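Local coordinates for putative oxidoreductase (Bacteroides fragilis NCTC 9343, PDB 3FHL), which probably acts as a nucleotide-dependent oxidoreductase of the Gfo/Idh/MocA family, with an NAD-binding Rossmann domain joined to a C-terminal alpha/beta domain, at residues Leu146-Ser151 with Ala245-Leu250; Lys140-Arg145 with Gly285-Glu290; Ala85-Lys90 with Lys113-Met118; Ile6-Ala11 with Ile66-Val71. All coordinates share one frame; numbering follows the deposited sequence.

Interaction 1: Leu146-Ser151 with Ala245-Leu250; sequences LVEYES and ALHGTL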
loop_
_atom_site.group_PDB
_atom_site.type_symbol
_atom_site.label_atom_id
_atom_site.label_comp_id
_atom_site.label_asym_id
_atom_site.label_seq_id
_atom_site.Cartn_x
_atom_site.Cartn_y
_atom_site.Cartn_z
ATOM N N LEU C 146 -9.384 -4.559 -15.769
ATOM C CA LEU C 146 -8.624 -4.020 -14.630
ATOM C C LEU C 146 -9.451 -4.081 -13.353
ATOM O O LEU C 146 -10.648 -3.734 -13.351
ATOM C CB LEU C 146 -8.179 -2.577 -14.879
ATOM C CG LEU C 146 -7.225 -1.943 -13.846
ATOM C CD1 LEU C 146 -5.822 -2.456 -14.032
ATOM C CD2 LEU C 146 -7.267 -0.432 -13.949
ATOM N N VAL C 147 -8.815 -4.532 -12.268
ATOM C CA VAL C 147 -9.484 -4.587 -10.962
ATOM C C VAL C 147 -8.820 -3.730 -9.890
ATOM O O VAL C 147 -9.472 -3.345 -8.916
ATOM C CB VAL C 147 -9.687 -6.050 -10.460
ATOM C CG1 VAL C 147 -10.424 -6.887 -11.495
ATOM C CG2 VAL C 147 -8.351 -6.717 -10.093
ATOM N N GLU C 148 -7.535 -3.410 -10.061
ATOM C CA GLU C 148 -6.821 -2.653 -9.042
ATOM C C GLU C 148 -5.742 -1.758 -9.633
ATOM O O GLU C 148 -5.040 -2.162 -10.547
ATOM C CB GLU C 148 -6.204 -3.598 -7.987
ATOM C CG GLU C 148 -5.435 -2.861 -6.881
ATOM C CD GLU C 148 -5.145 -3.706 -5.644
ATOM O OE1 GLU C 148 -4.909 -4.930 -5.791
ATOM O OE2 GLU C 148 -5.136 -3.123 -4.530
ATOM N N TYR C 149 -5.622 -0.554 -9.077
ATOM C CA TYR C 149 -4.679 0.453 -9.536
ATOM C C TYR C 149 -4.012 1.027 -8.305
ATOM O O TYR C 149 -4.681 1.600 -7.432
ATOM C CB TYR C 149 -5.464 1.562 -10.258
ATOM C CG TYR C 149 -4.696 2.801 -10.677
ATOM C CD1 TYR C 149 -4.030 2.844 -11.910
ATOM C CD2 TYR C 149 -4.679 3.941 -9.869
ATOM C CE1 TYR C 149 -3.372 3.987 -12.320
ATOM C CE2 TYR C 149 -4.015 5.092 -10.260
ATOM C CZ TYR C 149 -3.369 5.112 -11.495
ATOM O OH TYR C 149 -2.708 6.242 -11.885
ATOM N N GLU C 150 -2.697 0.874 -8.245
ATOM C CA GLU C 150 -1.893 1.432 -7.164
ATOM C C GLU C 150 -0.858 2.351 -7.745
ATOM O O GLU C 150 -0.148 1.981 -8.685
ATOM C CB GLU C 150 -1.187 0.324 -6.391
ATOM C CG GLU C 150 -2.161 -0.634 -5.697
ATOM C CD GLU C 150 -1.526 -1.956 -5.334
ATOM O OE1 GLU C 150 -0.434 -1.972 -4.721
ATOM O OE2 GLU C 150 -2.129 -2.988 -5.663
ATOM N N SER C 151 -0.747 3.539 -7.175
ATOM C CA SER C 151 0.188 4.526 -7.685
ATOM C C SER C 151 0.885 5.162 -6.485
ATOM O O SER C 151 0.234 5.697 -5.594
ATOM C CB SER C 151 -0.579 5.560 -8.546
ATOM O OG SER C 151 0.196 6.712 -8.841
ATOM N N ALA C 245 1.408 -0.336 -9.667
ATOM C CA ALA C 245 1.092 -1.756 -9.697
ATOM C C ALA C 245 -0.357 -1.838 -10.101
ATOM O O ALA C 245 -1.220 -1.315 -9.412
ATOM C CB ALA C 245 1.309 -2.415 -8.328
ATOM N N LEU C 246 -0.605 -2.465 -11.241
ATOM C CA LEU C 246 -1.963 -2.633 -11.733
ATOM C C LEU C 246 -2.248 -4.110 -11.822
ATOM O O LEU C 246 -1.367 -4.877 -12.170
ATOM C CB LEU C 246 -2.122 -1.980 -13.113
ATOM C CG LEU C 246 -2.362 -0.463 -13.129
ATOM C CD1 LEU C 246 -1.113 0.305 -12.820
ATOM C CD2 LEU C 246 -2.869 -0.058 -14.504
ATOM N N HIS C 247 -3.482 -4.496 -11.514
ATOM C CA HIS C 247 -3.854 -5.902 -11.534
ATOM C C HIS C 247 -5.146 -6.025 -12.295
ATOM O O HIS C 247 -6.061 -5.243 -12.085
ATOM C CB HIS C 247 -4.021 -6.455 -10.092
ATOM C CG HIS C 247 -2.749 -6.439 -9.289
ATOM N ND1 HIS C 247 -1.647 -7.191 -9.630
ATOM C CD2 HIS C 247 -2.400 -5.742 -8.183
ATOM C CE1 HIS C 247 -0.669 -6.950 -8.776
ATOM N NE2 HIS C 247 -1.102 -6.079 -7.880
ATOM N N GLY C 248 -5.212 -7.012 -13.181
ATOM C CA GLY C 248 -6.447 -7.309 -13.891
ATOM C C GLY C 248 -6.752 -8.786 -13.851
ATOM O O GLY C 248 -6.004 -9.570 -13.238
ATOM N N THR C 249 -7.843 -9.170 -14.507
ATOM C CA THR C 249 -8.265 -10.581 -14.577
ATOM C C THR C 249 -7.232 -11.490 -15.241
ATOM O O THR C 249 -7.099 -12.654 -14.871
ATOM C CB THR C 249 -9.639 -10.747 -15.295
ATOM O OG1 THR C 249 -9.598 -10.117 -16.594
ATOM C CG2 THR C 249 -10.744 -10.106 -14.462
ATOM N N LEU C 250 -6.488 -10.948 -16.200
ATOM C CA LEU C 250 -5.543 -11.738 -16.982
ATOM C C LEU C 250 -4.098 -11.565 -16.535
ATOM O O LEU C 250 -3.221 -12.355 -16.902
ATOM C CB LEU C 250 -5.657 -11.392 -18.485
ATOM C CG LEU C 250 -6.926 -11.856 -19.225
ATOM C CD1 LEU C 250 -6.817 -11.571 -20.726
ATOM C CD2 LEU C 250 -7.185 -13.339 -18.996
#
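The imidazole of His247 receives a carboxylate at its edge: Glu150 OE2 lies in the ring plane, 3.7 Å from His247 CD2, with the two planes turned 49° apart. Glu148 runs beside the same histidine, pointing the same way, and its OE1 approaches CD2 obliquely. Neither glutamate is hydrogen-bonded to the ring; both carboxylates form salt bridges with Lys232 of the second subunit, while His247 bonds through ND1 to Ser252 and through NE2 to Glu241 of the second subunit. The acids, partly offset by that lysine, might favour a protonated ring to some degree. On the other face of the sheet the phenol ring of Tyr149 lies alongside Leu246, whose CG is 3.9 Å from Tyr149 CD1. Leu146, with CG anti to its backbone N (chi1 -173°), brings CD1 to 3.8 Å from Leu246 CD2.

The backbones form an antiparallel pair interrupted by a classic beta bulge. His247 O accepts from both Val147 N (2.9 Å) and Glu148 N (3.1 Å), one carbonyl holding two successive N-H groups, which defines the bulge. His247 N returns a bond to Glu148 O, and beyond it Glu150 and Ala245 pair through reciprocal N-H to O bonds.

Strand 228-234 continues the sheet beyond 146-154. Helices 129-139 and 180-191 cover the Tyr149 and Leu246 face, where Phe191 meets Tyr149 edge-to-face; the glutamate and histidine face is turned to the second subunit, so one strand pair serves both the domain core and the dimer interface.

Interaction 2: Lys140-Arg145 with Gly285-Glu290; sequences KSLLGR and GLLHTE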
loop_
_atom_site.group_PDB
_atom_site.type_symbol
_atom_site.label_atom_id
_atom_site.label_comp_id
_atom_site.label_asym_id
_atom_site.label_seq_id
_atom_site.Cartn_x
_atom_site.Cartn_y
_atom_site.Cartn_z
ATOM N N LYS C 140 -4.865 -1.077 -24.637
ATOM C CA LYS C 140 -4.665 -2.355 -25.316
ATOM C C LYS C 140 -5.307 -3.548 -24.593
ATOM O O LYS C 140 -5.203 -4.687 -25.071
ATOM C CB LYS C 140 -3.164 -2.605 -25.513
ATOM C CG LYS C 140 -2.479 -1.695 -26.564
ATOM C CD LYS C 140 -0.969 -1.968 -26.636
ATOM C CE LYS C 140 -0.303 -1.319 -27.861
ATOM N NZ LYS C 140 -0.749 0.076 -28.141
ATOM N N SER C 141 -5.951 -3.284 -23.449
ATOM C CA SER C 141 -6.580 -4.319 -22.595
ATOM C C SER C 141 -5.667 -5.497 -22.250
ATOM O O SER C 141 -6.117 -6.636 -22.167
ATOM C CB SER C 141 -7.894 -4.825 -23.205
ATOM O OG SER C 141 -8.808 -3.761 -23.387
ATOM N N LEU C 142 -4.384 -5.213 -22.042
ATOM C CA LEU C 142 -3.374 -6.256 -21.855
ATOM C C LEU C 142 -3.540 -7.045 -20.552
ATOM O O LEU C 142 -3.113 -8.197 -20.480
ATOM C CB LEU C 142 -1.962 -5.667 -21.915
ATOM C CG LEU C 142 -1.424 -5.099 -23.232
ATOM C CD1 LEU C 142 -0.002 -4.668 -23.011
ATOM C CD2 LEU C 142 -1.480 -6.116 -24.357
ATOM N N LEU C 143 -4.163 -6.418 -19.549
ATOM C CA LEU C 143 -4.393 -7.039 -18.227
ATOM C C LEU C 143 -5.742 -7.727 -18.149
ATOM O O LEU C 143 -6.080 -8.303 -17.120
ATOM C CB LEU C 143 -4.277 -5.995 -17.101
ATOM C CG LEU C 143 -2.999 -5.155 -17.099
ATOM C CD1 LEU C 143 -2.958 -4.187 -15.919
ATOM C CD2 LEU C 143 -1.768 -6.062 -17.084
ATOM N N GLY C 144 -6.507 -7.679 -19.242
ATOM C CA GLY C 144 -7.891 -8.144 -19.225
ATOM C C GLY C 144 -8.735 -7.022 -18.658
ATOM O O GLY C 144 -8.530 -5.865 -19.000
ATOM N N ARG C 145 -9.688 -7.355 -17.793
ATOM C CA ARG C 145 -10.465 -6.332 -17.081
ATOM C C ARG C 145 -9.654 -5.860 -15.868
ATOM O O ARG C 145 -9.273 -6.683 -15.039
ATOM C CB ARG C 145 -11.800 -6.918 -16.635
ATOM C CG ARG C 145 -12.576 -6.051 -15.662
ATOM C CD ARG C 145 -13.964 -6.590 -15.397
ATOM N NE ARG C 145 -14.002 -7.986 -14.954
ATOM C CZ ARG C 145 -13.958 -8.379 -13.682
ATOM N NH1 ARG C 145 -13.831 -7.486 -12.709
ATOM N NH2 ARG C 145 -14.023 -9.669 -13.381
ATOM N N GLY C 285 8.593 -1.321 -17.048
ATOM C CA GLY C 285 7.808 -2.123 -16.122
ATOM C C GLY C 285 7.719 -3.557 -16.565
ATOM O O GLY C 285 7.943 -3.865 -17.731
ATOM N N LEU C 286 7.405 -4.436 -15.618
ATOM C CA LEU C 286 7.208 -5.845 -15.890
ATOM C C LEU C 286 5.744 -6.137 -16.217
ATOM O O LEU C 286 4.837 -5.847 -15.425
ATOM C CB LEU C 286 7.634 -6.680 -14.670
ATOM C CG LEU C 286 7.561 -8.202 -14.835
ATOM C CD1 LEU C 286 8.616 -8.674 -15.842
ATOM C CD2 LEU C 286 7.769 -8.892 -13.500
ATOM N N LEU C 287 5.517 -6.757 -17.362
ATOM C CA LEU C 287 4.170 -7.180 -17.722
ATOM C C LEU C 287 4.062 -8.690 -17.566
ATOM O O LEU C 287 4.826 -9.441 -18.175
ATOM C CB LEU C 287 3.836 -6.745 -19.149
ATOM C CG LEU C 287 2.550 -7.260 -19.790
ATOM C CD1 LEU C 287 1.324 -6.576 -19.174
ATOM C CD2 LEU C 287 2.605 -7.062 -21.303
ATOM N N HIS C 288 3.115 -9.129 -16.750
ATOM C CA HIS C 288 2.919 -10.552 -16.491
ATOM C C HIS C 288 1.457 -10.819 -16.750
ATOM O O HIS C 288 0.619 -10.495 -15.924
ATOM C CB HIS C 288 3.283 -10.881 -15.037
ATOM C CG HIS C 288 3.277 -12.349 -14.711
ATOM N ND1 HIS C 288 3.737 -12.840 -13.508
ATOM C CD2 HIS C 288 2.867 -13.427 -15.423
ATOM C CE1 HIS C 288 3.597 -14.153 -13.487
ATOM N NE2 HIS C 288 3.070 -14.535 -14.636
ATOM N N THR C 289 1.152 -11.383 -17.914
ATOM C CA THR C 289 -0.236 -11.548 -18.340
ATOM C C THR C 289 -0.367 -12.710 -19.325
ATOM O O THR C 289 0.613 -13.398 -19.615
ATOM C CB THR C 289 -0.801 -10.212 -18.932
ATOM O OG1 THR C 289 -2.225 -10.290 -19.053
ATOM C CG2 THR C 289 -0.169 -9.879 -20.308
ATOM N N GLU C 290 -1.585 -12.943 -19.798
ATOM C CA GLU C 290 -1.853 -13.939 -20.815
ATOM C C GLU C 290 -2.046 -13.212 -22.147
ATOM O O GLU C 290 -2.939 -12.369 -22.274
ATOM C CB GLU C 290 -3.110 -14.730 -20.445
ATOM C CG GLU C 290 -3.391 -15.929 -21.328
ATOM C CD GLU C 290 -4.692 -16.631 -20.969
ATOM O OE1 GLU C 290 -4.625 -17.735 -20.379
ATOM O OE2 GLU C 290 -5.779 -16.082 -21.267
HETATM O O HOH W 1 -3.486 -9.749 -22.729
#
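Leu142 and Leu143 meet Leu287 and Thr289 where helix 129-139 gives way to strand 146-154. The helix ends in a Schellman motif, with Ser141 taking a positive phi, and a type I beta turn from Ser141 to Gly144 follows at once, closed by a 3.1 Å bond from Gly144 N to Ser141 O. In the turn, Leu142 contributes in two ways. Its side chain lies crosswise, nearly perpendicular, to that of Leu287, CD1 of Leu142 lying 3.9 Å from CD2 of Leu287, and Tyr300 and Ile137 also touch it. Its carbonyl faces strand 286-291 and is gripped twice, by the hydroxyl of Thr289 and by a water.

Leu143 starts off directed away from the strand, yet its CD2 returns to 3.8 Å from Leu287 CD1. The two branches of Leu287 are thus shared between the consecutive leucines of the turn. Gly144, at a phi of 82°, then leads the chain toward Arg145, whose backbone N bonds to Thr249 OG1. In this way the connection between helix and strand is packed against the outer part of the mixed sheet.

The water donates to Leu142 O and, at 2.7 Å, to Glu290 O, tying turn to strand. Thr289 has OG1 anti to its own N (chi1 -167°), directing the hydroxyl at the turn, where OG1 donates in the carbonyl plane to Leu142 O at 2.7 Å.

Interaction 3: Ala85-Lys90 with Lys113-Met118; sequences ALEAGK and KKKGLM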
loop_
_atom_site.group_PDB
_atom_site.type_symbol
_atom_site.label_atom_id
_atom_site.label_comp_id
_atom_site.label_asym_id
_atom_site.label_seq_id
_atom_site.Cartn_x
_atom_site.Cartn_y
_atom_site.Cartn_z
ATOM N N ALA C 85 -4.095 38.876 -17.463
ATOM C CA ALA C 85 -3.856 38.307 -18.792
ATOM C C ALA C 85 -5.146 37.995 -19.541
ATOM O O ALA C 85 -5.240 38.243 -20.746
ATOM C CB ALA C 85 -2.959 37.073 -18.697
ATOM N N LEU C 86 -6.140 37.476 -18.827
ATOM C CA LEU C 86 -7.435 37.160 -19.430
ATOM C C LEU C 86 -8.217 38.428 -19.789
ATOM O O LEU C 86 -8.842 38.494 -20.845
ATOM C CB LEU C 86 -8.281 36.284 -18.498
ATOM C CG LEU C 86 -7.876 34.815 -18.327
ATOM C CD1 LEU C 86 -8.674 34.191 -17.182
ATOM C CD2 LEU C 86 -8.054 34.023 -19.617
ATOM N N GLU C 87 -8.177 39.423 -18.904
ATOM C CA GLU C 87 -8.871 40.693 -19.136
ATOM C C GLU C 87 -8.278 41.375 -20.370
ATOM O O GLU C 87 -9.007 41.942 -21.181
ATOM C CB GLU C 87 -8.784 41.605 -17.905
ATOM C CG GLU C 87 -9.997 42.505 -17.715
ATOM C CD GLU C 87 -11.245 41.730 -17.303
ATOM O OE1 GLU C 87 -11.351 41.346 -16.113
ATOM O OE2 GLU C 87 -12.120 41.514 -18.173
ATOM N N ALA C 88 -6.961 41.252 -20.527
ATOM C CA ALA C 88 -6.233 41.761 -21.695
ATOM C C ALA C 88 -6.446 40.954 -22.978
ATOM O O ALA C 88 -5.880 41.288 -24.021
ATOM C CB ALA C 88 -4.746 41.863 -21.380
ATOM N N GLY C 89 -7.242 39.889 -22.893
ATOM C CA GLY C 89 -7.631 39.087 -24.048
ATOM C C GLY C 89 -6.668 37.990 -24.470
ATOM O O GLY C 89 -6.727 37.528 -25.614
ATOM N N LYS C 90 -5.784 37.560 -23.564
ATOM C CA LYS C 90 -4.801 36.536 -23.908
ATOM C C LYS C 90 -5.249 35.142 -23.448
ATOM O O LYS C 90 -5.963 35.008 -22.463
ATOM C CB LYS C 90 -3.423 36.904 -23.336
ATOM C CG LYS C 90 -3.010 38.395 -23.499
ATOM C CD LYS C 90 -3.062 38.877 -24.955
ATOM C CE LYS C 90 -2.913 40.390 -25.096
ATOM N NZ LYS C 90 -3.765 40.910 -26.235
ATOM N N LYS C 113 -14.238 31.682 -19.839
ATOM C CA LYS C 113 -15.366 31.131 -20.602
ATOM C C LYS C 113 -16.191 32.250 -21.263
ATOM O O LYS C 113 -16.602 32.134 -22.424
ATOM C CB LYS C 113 -16.265 30.275 -19.704
ATOM C CG LYS C 113 -17.325 29.485 -20.471
ATOM C CD LYS C 113 -18.378 28.880 -19.566
ATOM C CE LYS C 113 -19.527 28.307 -20.391
ATOM N NZ LYS C 113 -20.527 27.586 -19.543
ATOM N N LYS C 114 -16.412 33.328 -20.517
ATOM C CA LYS C 114 -17.167 34.475 -21.009
ATOM C C LYS C 114 -16.482 35.095 -22.224
ATOM O O LYS C 114 -17.132 35.376 -23.235
ATOM C CB LYS C 114 -17.343 35.518 -19.905
ATOM C CG LYS C 114 -18.289 36.662 -20.271
ATOM C CD LYS C 114 -18.379 37.710 -19.165
ATOM C CE LYS C 114 -17.191 38.669 -19.176
ATOM N NZ LYS C 114 -17.157 39.508 -17.944
ATOM N N LYS C 115 -15.167 35.273 -22.126
ATOM C CA LYS C 115 -14.389 35.896 -23.197
ATOM C C LYS C 115 -13.970 34.954 -24.323
ATOM O O LYS C 115 -13.346 35.399 -25.289
ATOM C CB LYS C 115 -13.155 36.595 -22.624
ATOM C CG LYS C 115 -13.460 37.581 -21.505
ATOM C CD LYS C 115 -12.257 38.443 -21.181
ATOM C CE LYS C 115 -11.970 39.409 -22.323
ATOM N NZ LYS C 115 -11.044 40.484 -21.905
ATOM N N GLY C 116 -14.309 33.669 -24.207
ATOM C CA GLY C 116 -13.898 32.651 -25.186
ATOM C C GLY C 116 -12.395 32.417 -25.237
ATOM O O GLY C 116 -11.829 32.162 -26.305
ATOM N N LEU C 117 -11.746 32.518 -24.076
ATOM C CA LEU C 117 -10.300 32.357 -23.968
ATOM C C LEU C 117 -9.952 31.033 -23.282
ATOM O O LEU C 117 -10.700 30.562 -22.422
ATOM C CB LEU C 117 -9.696 33.527 -23.183
ATOM C CG LEU C 117 -9.872 34.931 -23.781
ATOM C CD1 LEU C 117 -9.404 35.989 -22.800
ATOM C CD2 LEU C 117 -9.140 35.050 -25.112
ATOM N N MET C 118 -8.827 30.439 -23.684
ATOM C CA MET C 118 -8.309 29.210 -23.059
ATOM C C MET C 118 -7.727 29.518 -21.676
ATOM O O MET C 118 -6.959 30.469 -21.514
ATOM C CB MET C 118 -7.230 28.564 -23.944
ATOM C CG MET C 118 -6.762 27.149 -23.480
ATOM S SD MET C 118 -5.173 26.638 -24.185
ATOM C CE MET C 118 -4.087 27.733 -23.296
#
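Both helices, 78-87 and 102-115, neighbours in the Rossmann-fold domain, finish in Schellman motifs, with Gly89 and Gly116 at positive phi, and the chain leaving the second brings Leu117 within 6.9 Å of Lys90, CA to CA. Leu117 is the apolar centre of the contact. Its CB lies 4.0 Å from Leu86 CD2, the two leucines running past one another head to tail, while its methyls rest against backbone carbonyls: CD1 is 3.2 Å from Leu86 O, and CD2 is 3.5 Å from Gly89 O. Lys90 O is buried beneath CD1 without a polar partner in the model.

Lys115 reaches across from the other helix. A bend at chi3 (69°) turns the end of its chain so that NZ donates to Leu86 O at 3.2 Å, in the carbonyl plane and on a lone pair. The same oxygen accepts from Gly89 N, so it is bonded to two donors at the C-terminal end of helix 78-87. Glu87 OE2 stands 4.0 Å from Lys115 NZ, too far for a salt bridge, where its charge probably still favours the ammonium group.

Leu86 also packs on Leu111 and Ala112 of helix 102-115 and on Val92 of strand 91-95. Beyond Leu117 the chain enters strand 119-122, outermost in the parallel sheet within this chain, Met118 pairing with Val92 through the backbone and setting its side chain against helix 309-320.

Interaction 4: Ile6-Ala11 with Ile66-Val71; sequences IKTGLA and IDLIVV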
loop_
_atom_site.group_PDB
_atom_site.type_symbol
_atom_site.label_atom_id
_atom_site.label_comp_id
_atom_site.label_asym_id
_atom_site.label_seq_id
_atom_site.Cartn_x
_atom_site.Cartn_y
_atom_site.Cartn_z
ATOM N N ILE C 6 1.810 30.465 -32.545
ATOM C CA ILE C 6 1.351 31.040 -31.280
ATOM C C ILE C 6 2.475 31.855 -30.635
ATOM O O ILE C 6 3.494 31.300 -30.214
ATOM C CB ILE C 6 0.823 29.925 -30.331
ATOM C CG1 ILE C 6 -0.326 29.177 -31.011
ATOM C CG2 ILE C 6 0.337 30.518 -29.008
ATOM C CD1 ILE C 6 -0.549 27.746 -30.518
ATOM N N LYS C 7 2.296 33.178 -30.586
ATOM C CA LYS C 7 3.294 34.060 -29.984
ATOM C C LYS C 7 3.138 34.030 -28.472
ATOM O O LYS C 7 2.097 34.412 -27.945
ATOM C CB LYS C 7 3.161 35.500 -30.497
ATOM C CG LYS C 7 4.138 35.865 -31.598
ATOM C CD LYS C 7 4.074 37.371 -31.920
ATOM C CE LYS C 7 4.830 37.718 -33.187
ATOM N NZ LYS C 7 6.292 37.894 -32.971
ATOM N N THR C 8 4.186 33.587 -27.783
ATOM C CA THR C 8 4.076 33.280 -26.361
ATOM C C THR C 8 4.941 34.164 -25.480
ATOM O O THR C 8 6.125 34.399 -25.779
ATOM C CB THR C 8 4.399 31.793 -26.089
ATOM O OG1 THR C 8 3.664 30.978 -27.009
ATOM C CG2 THR C 8 4.032 31.391 -24.652
ATOM N N GLY C 9 4.323 34.649 -24.402
ATOM C CA GLY C 9 5.014 35.360 -23.333
ATOM C C GLY C 9 5.180 34.480 -22.095
ATOM O O GLY C 9 4.217 33.887 -21.608
ATOM N N LEU C 10 6.406 34.400 -21.594
ATOM C CA LEU C 10 6.721 33.601 -20.405
ATOM C C LEU C 10 6.902 34.539 -19.215
ATOM O O LEU C 10 7.743 35.439 -19.254
ATOM C CB LEU C 10 7.979 32.754 -20.658
ATOM C CG LEU C 10 8.444 31.738 -19.593
ATOM C CD1 LEU C 10 7.340 30.749 -19.218
ATOM C CD2 LEU C 10 9.714 31.008 -20.040
ATOM N N ALA C 11 6.107 34.328 -18.164
ATOM C CA ALA C 11 6.032 35.270 -17.035
ATOM C C ALA C 11 7.243 35.266 -16.098
ATOM O O ALA C 11 7.440 36.222 -15.355
ATOM C CB ALA C 11 4.745 35.057 -16.244
ATOM N N ILE C 66 0.738 39.194 -28.620
ATOM C CA ILE C 66 0.857 37.938 -27.847
ATOM C C ILE C 66 -0.465 37.159 -27.828
ATOM O O ILE C 66 -1.517 37.723 -27.544
ATOM C CB ILE C 66 1.467 38.161 -26.429
ATOM C CG1 ILE C 66 2.976 38.414 -26.547
ATOM C CG2 ILE C 66 1.217 36.942 -25.514
ATOM C CD1 ILE C 66 3.676 38.867 -25.238
ATOM N N ASP C 67 -0.395 35.876 -28.186
ATOM C CA ASP C 67 -1.563 34.989 -28.186
ATOM C C ASP C 67 -1.711 34.274 -26.848
ATOM O O ASP C 67 -2.827 34.005 -26.397
ATOM C CB ASP C 67 -1.414 33.925 -29.288
ATOM C CG ASP C 67 -1.299 34.527 -30.684
ATOM O OD1 ASP C 67 -2.206 35.290 -31.074
ATOM O OD2 ASP C 67 -0.314 34.225 -31.394
ATOM N N LEU C 68 -0.573 33.948 -26.236
ATOM C CA LEU C 68 -0.533 33.069 -25.058
ATOM C C LEU C 68 0.449 33.553 -24.006
ATOM O O LEU C 68 1.593 33.901 -24.319
ATOM C CB LEU C 68 -0.190 31.627 -25.474
ATOM C CG LEU C 68 -0.007 30.533 -24.395
ATOM C CD1 LEU C 68 -1.325 30.197 -23.735
ATOM C CD2 LEU C 68 0.615 29.273 -24.990
ATOM N N ILE C 69 -0.010 33.570 -22.756
ATOM C CA ILE C 69 0.845 33.894 -21.624
ATOM C C ILE C 69 0.928 32.694 -20.674
ATOM O O ILE C 69 -0.088 32.117 -20.297
ATOM C CB ILE C 69 0.370 35.171 -20.875
ATOM C CG1 ILE C 69 0.579 36.410 -21.759
ATOM C CG2 ILE C 69 1.137 35.366 -19.548
ATOM C CD1 ILE C 69 0.042 37.699 -21.147
ATOM N N VAL C 70 2.156 32.317 -20.325
ATOM C CA VAL C 70 2.415 31.261 -19.350
ATOM C C VAL C 70 2.719 31.907 -18.003
ATOM O O VAL C 70 3.775 32.539 -17.825
ATOM C CB VAL C 70 3.576 30.345 -19.804
ATOM C CG1 VAL C 70 3.859 29.250 -18.752
ATOM C CG2 VAL C 70 3.250 29.705 -21.155
ATOM N N VAL C 71 1.786 31.755 -17.065
ATOM C CA VAL C 71 1.900 32.339 -15.719
ATOM C C VAL C 71 2.652 31.357 -14.796
ATOM O O VAL C 71 2.081 30.379 -14.292
ATOM C CB VAL C 71 0.495 32.756 -15.167
ATOM C CG1 VAL C 71 0.553 33.296 -13.725
ATOM C CG2 VAL C 71 -0.137 33.809 -16.081
#
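Strands 6-10 and 68-71 are the central parallel neighbours of the Rossmann sheet, the first and fourth strands in chain order lying side by side. Backbone bonds join Gly9 N to Leu68 O (2.8 Å), Val70 N to Gly9 O (2.9 Å) and Ala11 N to Val70 O, the first two almost straight at 167° and 171°. At the start of the pairing Lys7 O accepts from both Asp67 N and Leu68 N. Weaker CA-H...O contacts from Thr8 to Leu68 O and from Ile69 to Gly9 O fill in between.

Apolar contacts fall largely on the face bearing Thr8, Leu10, Leu68 and Val70. Leu10 CD1 touches Val70 CG1 at 3.8 Å, and Thr8 runs beside Leu68, its CG2 also meeting Val70 CG2. Helices 15-27 and 309-320 pack over this face. Ile6 reaches Leu68 CB with its CG2, at 3.7 Å.

The polar side-chain contact belongs to Asp67; the amine of Lys7 leads away, to a salt bridge with Glu32. Asp67, with CG anti to its carbonyl carbon (chi1 -60°), places OD2 2.9 Å from Lys7 N, which meets it on the anti side.

In the fold
Interactions 1 and 2 lie in the C-terminal domain with centres 9 Å apart, and interactions 3 and 4 in the Rossmann domain, 13 Å apart. Within each pair the contacts touch: Leu250 N probably bonds to Leu143 O, and Met118 packs on Leu68. Interactions 1 and 4 are buried strand pairings, one antiparallel with a bulge and one parallel. Interaction 2, also buried, sets a turn on the sheet that interaction 1 belongs to, through leucines, a threonine and a water. Interaction 3, only partly buried, joins helix ends by a lysine and a leucine. The second subunit reaches interactions 1 and 2, whereas interactions 3 and 4 touch no other chain of the assembly.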